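Local coordinates for S-layer domain-containing protein (Ruminiclostridium thermocellum ATCC 27405, PDB 4QVS) that is of unknown function, but carries a concanavalin A-like lectin/glucanase-type domain, binds sodium at its subunit interface and is probably associated with the cell-surface S-layer, at residues A[12-15]-A[16-20]; A[209-213]-A[214-218]. One frame throughout, in Å; residues are numbered along the deposited sequence.

Interaction 1. Residues A[12-15]-A[16-20]; sequences DEAV and EGSTN. With NA (sodium ion), chain C.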
loop_
_atom_site.group_PDB
_atom_site.type_symbol
_atom_site.label_atom_id
_atom_site.label_comp_id
_atom_site.label_asym_id
_atom_site.label_seq_id
_atom_site.Cartn_x
_atom_site.Cartn_y
_atom_site.Cartn_z
ATOM N N ASP A 12 -24.719 -9.870 -14.281
ATOM C CA ASP A 12 -24.793 -9.646 -15.732
ATOM C C ASP A 12 -26.177 -9.312 -16.260
ATOM O O ASP A 12 -26.297 -8.557 -17.213
ATOM C CB ASP A 12 -24.245 -10.856 -16.495
ATOM C CG ASP A 12 -22.738 -11.008 -16.325
ATOM O OD1 ASP A 12 -22.068 -9.991 -16.012
ATOM O OD2 ASP A 12 -22.233 -12.130 -16.465
ATOM N N GLU A 13 -27.225 -9.834 -15.636
ATOM C CA GLU A 13 -28.555 -9.643 -16.163
ATOM C C GLU A 13 -29.592 -9.989 -15.117
ATOM O O GLU A 13 -29.505 -11.038 -14.489
ATOM C CB GLU A 13 -28.724 -10.587 -17.345
ATOM C CG GLU A 13 -29.954 -10.323 -18.184
ATOM C CD GLU A 13 -29.984 -11.235 -19.389
ATOM O OE1 GLU A 13 -29.927 -12.464 -19.183
ATOM O OE2 GLU A 13 -30.052 -10.735 -20.539
ATOM N N ALA A 14 -30.577 -9.110 -14.953
ATOM C CA ALA A 14 -31.640 -9.294 -13.973
ATOM C C ALA A 14 -32.400 -10.567 -14.259
ATOM O O ALA A 14 -32.522 -10.986 -15.418
ATOM C CB ALA A 14 -32.597 -8.109 -13.987
ATOM N N VAL A 15 -32.898 -11.211 -13.212
ATOM C CA VAL A 15 -33.699 -12.387 -13.462
ATOM C C VAL A 15 -35.033 -11.995 -14.108
ATOM O O VAL A 15 -35.597 -10.925 -13.863
ATOM C CB VAL A 15 -33.973 -13.209 -12.206
ATOM C CG1 VAL A 15 -32.675 -13.746 -11.626
ATOM C CG2 VAL A 15 -34.766 -12.398 -11.206
ATOM N N GLU A 16 -35.523 -12.903 -14.927
ATOM C CA GLU A 16 -36.769 -12.738 -15.656
ATOM C C GLU A 16 -37.846 -12.339 -14.632
ATOM O O GLU A 16 -37.875 -12.859 -13.519
ATOM C CB GLU A 16 -37.081 -14.084 -16.329
ATOM C CG GLU A 16 -37.684 -14.032 -17.722
ATOM C CD GLU A 16 -39.170 -13.772 -17.733
ATOM O OE1 GLU A 16 -39.714 -13.244 -16.740
ATOM O OE2 GLU A 16 -39.797 -14.114 -18.752
ATOM N N GLY A 17 -38.713 -11.402 -14.982
ATOM C CA GLY A 17 -39.786 -11.006 -14.067
ATOM C C GLY A 17 -39.419 -9.848 -13.170
ATOM O O GLY A 17 -40.258 -9.337 -12.425
ATOM N N SER A 18 -38.173 -9.406 -13.240
ATOM C CA SER A 18 -37.768 -8.274 -12.436
ATOM C C SER A 18 -36.786 -7.435 -13.172
ATOM O O SER A 18 -36.234 -7.814 -14.201
ATOM C CB SER A 18 -37.083 -8.721 -11.149
ATOM O OG SER A 18 -35.752 -9.139 -11.419
ATOM N N THR A 19 -36.517 -6.314 -12.538
ATOM C CA THR A 19 -35.626 -5.316 -13.011
ATOM C C THR A 19 -34.371 -5.167 -12.134
ATOM O O THR A 19 -33.399 -4.533 -12.530
ATOM C CB THR A 19 -36.436 -4.009 -12.989
ATOM O OG1 THR A 19 -37.096 -3.866 -11.713
ATOM C CG2 THR A 19 -37.530 -4.083 -14.044
ATOM N N ASN A 20 -34.352 -5.786 -10.964
ATOM C CA ASN A 20 -33.268 -5.559 -10.028
ATOM C C ASN A 20 -32.793 -6.762 -9.272
ATOM O O ASN A 20 -32.062 -6.608 -8.310
ATOM C CB ASN A 20 -33.707 -4.494 -9.012
ATOM C CG ASN A 20 -34.992 -4.884 -8.289
ATOM O OD1 ASN A 20 -35.605 -5.910 -8.582
ATOM N ND2 ASN A 20 -35.418 -4.049 -7.382
HETATM NA NA NA C . -20.295 -9.393 -14.361
HETATM O O HOH W 1 -19.495 -11.246 -14.252
#
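A type II beta turn running from Val15 to Ser18 reverses the surface loop between strands 7-9 and 21-22, and it shows how one carbonyl can hold a bend through both backbone and side chain. The acceptor is Val15 O. Ser18 N donates to Val15 O over 3.1 Å, a bond somewhat bent at 143°, while Ser18 OG donates to the same Val15 O at 3.0 Å. Both donors approach from one face of the carbonyl plane, each moderately tilted from it. The hydroxyl gets there because chi1 of Ser18, 77°, sets OG between its own backbone N and carbonyl carbon. There Ser18 OG also lies 3.4 Å from Val15 CG2, so the methyl branch packs beside the hydroxyl. Gly17 takes the third place of the turn with a positive phi of 92°, the conformation for which glycine is usual in type II turns. Next to the turn, where the two arms run close, Ala14 CB rests 3.7 Å from Ser18 O. A weak bond from Glu21 N links Ser18 OG to the start of the next strand. At the other end of the loop Asp12 OD1 binds a sodium ion at 2.5 Å. A water, backbone oxygens of Met10, Asn45 and Asn47, and Asp202 OD1 of the second subunit also coordinate the ion, which therefore bridges the two chains.

Interaction 2. Residues A[209-213]-A[214-218]; sequences RALSA and DEIKT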
loop_
_atom_site.group_PDB
_atom_site.type_symbol
_atom_site.label_atom_id
_atom_site.label_comp_id
_atom_site.label_asym_id
_atom_site.label_seq_id
_atom_site.Cartn_x
_atom_site.Cartn_y
_atom_site.Cartn_z
ATOM N N ARG A 209 23.789 1.067 11.351
ATOM C CA ARG A 209 23.117 -0.039 11.997
ATOM C C ARG A 209 21.667 0.045 11.558
ATOM O O ARG A 209 21.236 1.039 10.956
ATOM C CB ARG A 209 23.196 0.082 13.513
ATOM C CG ARG A 209 22.407 1.274 14.055
ATOM C CD ARG A 209 22.754 1.590 15.495
ATOM N NE ARG A 209 21.911 2.647 16.053
ATOM C CZ ARG A 209 20.650 2.469 16.473
ATOM N NH1 ARG A 209 20.053 1.274 16.375
ATOM N NH2 ARG A 209 19.963 3.499 16.975
ATOM N N ALA A 210 20.905 -0.978 11.918
ATOM C CA ALA A 210 19.510 -1.046 11.559
ATOM C C ALA A 210 18.652 -0.546 12.734
ATOM O O ALA A 210 18.641 -1.141 13.799
ATOM C CB ALA A 210 19.166 -2.475 11.201
ATOM N N LEU A 211 17.974 0.580 12.566
ATOM C CA LEU A 211 17.123 1.068 13.636
ATOM C C LEU A 211 15.925 0.120 13.807
ATOM O O LEU A 211 15.565 -0.603 12.871
ATOM C CB LEU A 211 16.637 2.480 13.364
ATOM C CG LEU A 211 17.566 3.617 13.778
ATOM C CD1 LEU A 211 18.924 3.602 13.055
ATOM C CD2 LEU A 211 16.863 4.926 13.486
ATOM N N SER A 212 15.361 0.097 15.015
ATOM C CA SER A 212 14.184 -0.717 15.335
ATOM C C SER A 212 12.984 0.032 14.837
ATOM O O SER A 212 13.082 1.229 14.529
ATOM C CB SER A 212 14.017 -0.798 16.847
ATOM O OG SER A 212 13.639 0.499 17.280
ATOM N N ALA A 213 11.817 -0.614 14.875
ATOM C CA ALA A 213 10.615 0.020 14.354
ATOM C C ALA A 213 10.231 1.299 15.128
ATOM O O ALA A 213 9.961 2.341 14.509
ATOM C CB ALA A 213 9.465 -0.969 14.290
ATOM N N ASP A 214 10.213 1.271 16.458
ATOM C CA ASP A 214 9.824 2.510 17.157
ATOM C C ASP A 214 10.933 3.577 17.029
ATOM O O ASP A 214 10.657 4.790 17.101
ATOM C CB ASP A 214 9.304 2.281 18.585
ATOM C CG ASP A 214 10.360 1.798 19.520
ATOM O OD1 ASP A 214 11.283 1.068 19.092
ATOM O OD2 ASP A 214 10.248 2.156 20.698
ATOM N N GLU A 215 12.177 3.145 16.797
ATOM C CA GLU A 215 13.213 4.113 16.493
ATOM C C GLU A 215 12.802 4.796 15.188
ATOM O O GLU A 215 12.776 6.036 15.092
ATOM C CB GLU A 215 14.587 3.473 16.393
ATOM C CG GLU A 215 15.170 3.193 17.757
ATOM C CD GLU A 215 16.556 2.639 17.661
ATOM O OE1 GLU A 215 16.745 1.577 17.037
ATOM O OE2 GLU A 215 17.456 3.277 18.219
ATOM N N ILE A 216 12.414 3.988 14.201
ATOM C CA ILE A 216 11.922 4.539 12.942
ATOM C C ILE A 216 10.735 5.474 13.182
ATOM O O ILE A 216 10.728 6.610 12.658
ATOM C CB ILE A 216 11.589 3.421 11.910
ATOM C CG1 ILE A 216 12.859 2.662 11.508
ATOM C CG2 ILE A 216 10.967 4.005 10.645
ATOM C CD1 ILE A 216 13.994 3.562 11.062
ATOM N N LYS A 217 9.755 5.021 13.999
ATOM C CA LYS A 217 8.596 5.841 14.322
ATOM C C LYS A 217 9.036 7.224 14.790
ATOM O O LYS A 217 8.561 8.254 14.283
ATOM C CB LYS A 217 7.751 5.180 15.421
ATOM C CG LYS A 217 7.139 3.841 15.040
ATOM C CD LYS A 217 6.329 3.256 16.203
ATOM C CE LYS A 217 5.881 1.828 15.901
ATOM N NZ LYS A 217 5.281 1.686 14.537
ATOM N N THR A 218 9.968 7.251 15.742
ATOM C CA THR A 218 10.427 8.522 16.319
ATOM C C THR A 218 10.993 9.473 15.238
ATOM O O THR A 218 10.735 10.679 15.301
ATOM C CB THR A 218 11.335 8.319 17.569
ATOM O OG1 THR A 218 12.460 7.510 17.229
ATOM C CG2 THR A 218 10.579 7.633 18.711
#
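Arg209 and Glu215 meet in a salt bridge across the start of the helix. Arg209 NH2 reaches Glu215 OE2 at 2.8 Å, nearly straight and close to the guanidinium plane, although it meets the carboxylate on the syn side well out of that group's own plane. The two flat groups are turned 33° against each other, and the second bond, Arg209 NH1 to Glu215 OE1, is weak. Glu215 OE1 has a stronger partner in Ser212 N, 2.9 Å away, which it accepts through its anti lone pair; the bond is almost linear at 171°. This return from the glutamate at the third helical position to the N-H of the N-cap residue is one half of a capping box, with Ser212 as the N-cap of helix 213-219. Ser212 OG also lies 3.1 Å from Glu215 N. The serine hydroxyl donates to Asp214 OD1, meeting it nearly along its C-O axis. What positions the glutamate is its first torsion, -78°, which sets CG beside the backbone N, after which the extended chain runs back over Ser212. Leu211 CD1 lies over the centre of one face of the Arg209 guanidinium, while Leu211 CB packs on Ile216 CD1. Further along, Ile216 N and Lys217 N bond to Ser212 O and Ala213 O, opening the helical pattern. Ile216 continues inward to Ala140 and Tyr151 of adjoining strands, and Thr72 OG1 of the second subunit bonds to Arg209 O and Leu211 N.

In the fold
Followed from the N terminus, the chain meets interaction 1 first: residues 12-20 close a tight bend between strands 7-9 and 21-22, beginning at Asp12, one of the residues that bind the sodium, while Asn45 and Asn47 of the same site follow later. Nearly all the strands come next before interaction 2, where residues 209-218 turn from strand 200-207 into helix 213-219. The two local contacts stand in series, neither nesting nor crossing, on opposite sides of the chain's centre, with their own centres 56 Å apart. Both regions nevertheless reach the second subunit, the first through shared sodium coordination and the second through bonds to Thr72, so widely separated parts of one chain take part in the dimer.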